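Local coordinates for periplasmic binding protein (Veillonella parvula, PDB 4OVK) that probably captures a solute, of a kind not established, in the periplasm and delivers it to an ABC transporter for uptake, at residues A[72-77]-A[318-323]. Residues are numbered along the deposited sequence; the frame is centred on the assembly and turned at random.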
ATOM      1  N   LYS A  72      -4.589  13.840  -0.734  1.00 12.43           N
ATOM      2  CA  LYS A  72      -4.615  15.311  -0.609  1.00 15.51           C
ATOM      3  C   LYS A  72      -6.032  15.884  -0.740  1.00 16.97           C
ATOM      4  O   LYS A  72      -6.399  16.819  -0.035  1.00 17.02           O
ATOM      5  CB  LYS A  72      -3.704  15.984  -1.642  1.00 19.72           C
ATOM      6  CG  LYS A  72      -3.574  17.487  -1.413  1.00 26.03           C
ATOM      7  CD  LYS A  72      -2.471  18.097  -2.254  1.00 31.14           C
ATOM      8  CE  LYS A  72      -2.424  19.612  -2.093  1.00 34.50           C
ATOM      9  NZ  LYS A  72      -2.033  20.045  -0.719  1.00 35.46           N
ATOM     10  N   THR A  73      -6.832  15.300  -1.621  1.00 17.15           N
ATOM     11  CA  THR A  73      -8.226  15.713  -1.791  1.00 19.29           C
ATOM     12  C   THR A  73      -9.098  15.271  -0.632  1.00 18.83           C
ATOM     13  O   THR A  73      -9.925  16.046  -0.143  1.00 20.47           O
ATOM     14  CB  THR A  73      -8.803  15.124  -3.077  1.00 21.17           C
ATOM     15  OG1 THR A  73      -8.025  15.590  -4.174  1.00 21.30           O
ATOM     16  CG2 THR A  73     -10.245  15.540  -3.273  1.00 27.75           C
ATOM     17  N   LEU A  74      -8.906  14.031  -0.186  1.00 18.02           N
ATOM     18  CA  LEU A  74      -9.664  13.503   0.949  1.00 18.70           C
ATOM     19  C   LEU A  74      -9.390  14.245   2.248  1.00 19.46           C
ATOM     20  O   LEU A  74     -10.283  14.385   3.065  1.00 22.35           O
ATOM     21  CB  LEU A  74      -9.338  12.037   1.198  1.00 18.13           C
ATOM     22  CG  LEU A  74      -9.527  11.063   0.050  1.00 19.98           C
ATOM     23  CD1 LEU A  74      -9.038   9.693   0.451  1.00 20.43           C
ATOM     24  CD2 LEU A  74     -10.978  11.031  -0.359  1.00 22.50           C
ATOM     25  N   ALA A  75      -8.151  14.683   2.439  1.00 17.81           N
ATOM     26  CA  ALA A  75      -7.696  15.187   3.728  1.00 17.86           C
ATOM     27  C   ALA A  75      -6.891  16.480   3.568  1.00 17.49           C
ATOM     28  O   ALA A  75      -5.691  16.502   3.847  1.00 16.69           O
ATOM     29  CB  ALA A  75      -6.867  14.110   4.412  1.00 16.08           C
ATOM     30  N   PRO A  76      -7.551  17.564   3.116  1.00 21.53           N
ATOM     31  CA  PRO A  76      -6.860  18.836   2.896  1.00 22.12           C
ATOM     32  C   PRO A  76      -6.123  19.367   4.138  1.00 20.80           C
ATOM     33  O   PRO A  76      -5.079  19.997   4.003  1.00 21.03           O
ATOM     34  CB  PRO A  76      -7.987  19.791   2.438  1.00 25.06           C
ATOM     35  CG  PRO A  76      -9.264  19.114   2.795  1.00 26.22           C
ATOM     36  CD  PRO A  76      -8.974  17.643   2.721  1.00 24.49           C
ATOM     37  N   ASP A  77      -6.631  19.083   5.332  1.00 24.55           N
ATOM     38  CA  ASP A  77      -6.021  19.622   6.561  1.00 26.29           C
ATOM     39  C   ASP A  77      -4.616  19.066   6.866  1.00 21.06           C
ATOM     40  O   ASP A  77      -3.836  19.722   7.558  1.00 22.88           O
ATOM     41  CB  ASP A  77      -6.928  19.389   7.774  1.00 30.71           C
ATOM     42  CG  ASP A  77      -8.267  20.095   7.665  1.00 34.06           C
ATOM     43  OD1 ASP A  77      -8.476  20.913   6.736  1.00 40.36           O
ATOM     44  OD2 ASP A  77      -9.126  19.807   8.518  1.00 46.52           O
ATOM     45  N   TYR A 318     -14.392   6.438   3.801  1.00 11.37           N
ATOM     46  CA  TYR A 318     -13.877   7.808   3.790  1.00 11.70           C
ATOM     47  C   TYR A 318     -14.990   8.864   3.650  1.00 10.79           C
ATOM     48  O   TYR A 318     -14.708  10.058   3.719  1.00 12.74           O
ATOM     49  CB  TYR A 318     -12.890   8.019   2.649  1.00 10.84           C
ATOM     50  CG  TYR A 318     -11.791   7.000   2.472  1.00 10.24           C
ATOM     51  CD1 TYR A 318     -11.239   6.314   3.542  1.00 11.40           C
ATOM     52  CD2 TYR A 318     -11.259   6.759   1.217  1.00 10.99           C
ATOM     53  CE1 TYR A 318     -10.212   5.402   3.360  1.00 11.74           C
ATOM     54  CE2 TYR A 318     -10.232   5.861   1.026  1.00 10.80           C
ATOM     55  CZ  TYR A 318      -9.696   5.189   2.105  1.00 10.74           C
ATOM     56  OH  TYR A 318      -8.677   4.288   1.925  1.00 12.56           O
ATOM     57  N   HIS A 319     -16.235   8.436   3.433  1.00 10.93           N
ATOM     58  CA  HIS A 319     -17.352   9.346   3.190  1.00 11.29           C
ATOM     59  C   HIS A 319     -17.029  10.284   2.052  1.00 10.68           C
ATOM     60  O   HIS A 319     -17.263  11.491   2.139  1.00 12.09           O
ATOM     61  CB  HIS A 319     -17.739  10.146   4.449  1.00 12.35           C
ATOM     62  CG  HIS A 319     -18.048   9.270   5.610  1.00 14.26           C
ATOM     63  ND1 HIS A 319     -19.174   8.480   5.656  1.00 16.61           N
ATOM     64  CD2 HIS A 319     -17.344   8.990   6.729  1.00 16.63           C
ATOM     65  CE1 HIS A 319     -19.162   7.770   6.770  1.00 19.38           C
ATOM     66  NE2 HIS A 319     -18.057   8.055   7.432  1.00 19.67           N
ATOM     67  N   TYR A 320     -16.470   9.715   0.986  1.00 10.65           N
ATOM     68  CA  TYR A 320     -16.072  10.494  -0.175  1.00 11.65           C
ATOM     69  C   TYR A 320     -16.579   9.771  -1.410  1.00 10.64           C
ATOM     70  O   TYR A 320     -16.355   8.569  -1.564  1.00 10.54           O
ATOM     71  CB  TYR A 320     -14.544  10.657  -0.255  1.00 12.87           C
ATOM     72  CG  TYR A 320     -14.108  11.656  -1.315  1.00 12.09           C
ATOM     73  CD1 TYR A 320     -14.068  13.022  -1.031  1.00 14.32           C
ATOM     74  CD2 TYR A 320     -13.761  11.248  -2.604  1.00 10.62           C
ATOM     75  CE1 TYR A 320     -13.709  13.939  -1.982  1.00 14.88           C
ATOM     76  CE2 TYR A 320     -13.384  12.179  -3.567  1.00 11.48           C
ATOM     77  CZ  TYR A 320     -13.352  13.516  -3.248  1.00 14.35           C
ATOM     78  OH  TYR A 320     -12.994  14.464  -4.193  1.00 18.34           O
ATOM     79  N   ASN A 321     -17.275  10.513  -2.265  1.00 11.07           N
ATOM     80  CA  ASN A 321     -17.820   9.976  -3.514  1.00 11.82           C
ATOM     81  C   ASN A 321     -16.965  10.380  -4.710  1.00 11.20           C
ATOM     82  O   ASN A 321     -17.000  11.529  -5.178  1.00 12.72           O
ATOM     83  CB  ASN A 321     -19.267  10.431  -3.677  1.00 12.80           C
ATOM     84  CG  ASN A 321     -20.178   9.852  -2.615  1.00 13.81           C
ATOM     85  OD1 ASN A 321     -19.998   8.711  -2.183  1.00 17.36           O
ATOM     86  ND2 ASN A 321     -21.178  10.629  -2.192  1.00 13.49           N
ATOM     87  N   LEU A 322     -16.194   9.416  -5.190  1.00 10.46           N
ATOM     88  CA  LEU A 322     -15.299   9.599  -6.328  1.00 11.79           C
ATOM     89  C   LEU A 322     -16.022   9.959  -7.629  1.00 13.91           C
ATOM     90  O   LEU A 322     -17.042   9.349  -7.974  1.00 14.20           O
ATOM     91  CB  LEU A 322     -14.498   8.332  -6.541  1.00 11.74           C
ATOM     92  CG  LEU A 322     -13.457   7.936  -5.487  1.00 11.65           C
ATOM     93  CD1 LEU A 322     -12.985   6.509  -5.699  1.00 11.66           C
ATOM     94  CD2 LEU A 322     -12.290   8.916  -5.463  1.00 10.12           C
ATOM     95  N   THR A 323     -15.484  10.938  -8.349  1.00 14.13           N
ATOM     96  CA  THR A 323     -15.946  11.241  -9.709  1.00 16.02           C
ATOM     97  C   THR A 323     -15.282  10.285 -10.686  1.00 16.05           C
ATOM     98  O   THR A 323     -14.293   9.622 -10.364  1.00 12.69           O
ATOM     99  CB  THR A 323     -15.558  12.663 -10.133  1.00 16.78           C
ATOM    100  OG1 THR A 323     -14.126  12.768 -10.186  1.00 17.54           O
ATOM    101  CG2 THR A 323     -16.111  13.693  -9.134  1.00 19.79           C
TER
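Leu-74 carries this contact by dividing its two methyl groups between two tyrosines, CD2 meeting Tyr-320 and CD1 meeting Tyr-318. The first meeting is a CH-pi contact: Leu-74 CD2 sits over one face of the Tyr-320 ring, 3.7 Å from the ring centroid and 27° off the normal. It is displaced toward the CB end of the ring, and the closest approach is Leu-74 CD2 to Tyr-320 CG at 3.3 Å. The Tyr-320 ring can meet two successive residues of helix 71-74 because a chi1 of -170° swings its CG to the side opposite its own backbone N.

Purely apolar contact accounts for the second methyl: Leu-74 CD1 lies 3.8 Å from CD2 of Tyr-318, approaching that ring obliquely. Tyr-46 of helix 41-49 and Tyr-314 of helix 306-318 also touch both Leu-74 and Tyr-318, making an aromatic surround for the leucine.

At the far end of the Tyr-320 ring, Thr-73 adds a methyl-to-hydroxyl contact, with its CG2 a close 3.1 Å from Tyr-320 OH. The two side chains cross at about a right angle, and the threonine presents carbon to this oxygen, since its OG1 occupies the branch beside the backbone N.

Both tyrosine hydroxyls form hydrogen bonds with glutamates outside the two segments, Tyr-320 OH with Glu-326 and Tyr-318 OH with Glu-284, which probably help to hold the rings. The chain has two four-stranded parallel sheets of order 2-1-3-4, as in two-lobed solute-binding proteins. Here the link between helices 306-318 and 324-331 packs on helix 71-74, beside helix 41-49 from the part of the chain that forms the first sheet. With neither hydrogen bond nor salt bridge between the segments, cohesion probably rests on shape fit and dispersion, methyl against ring.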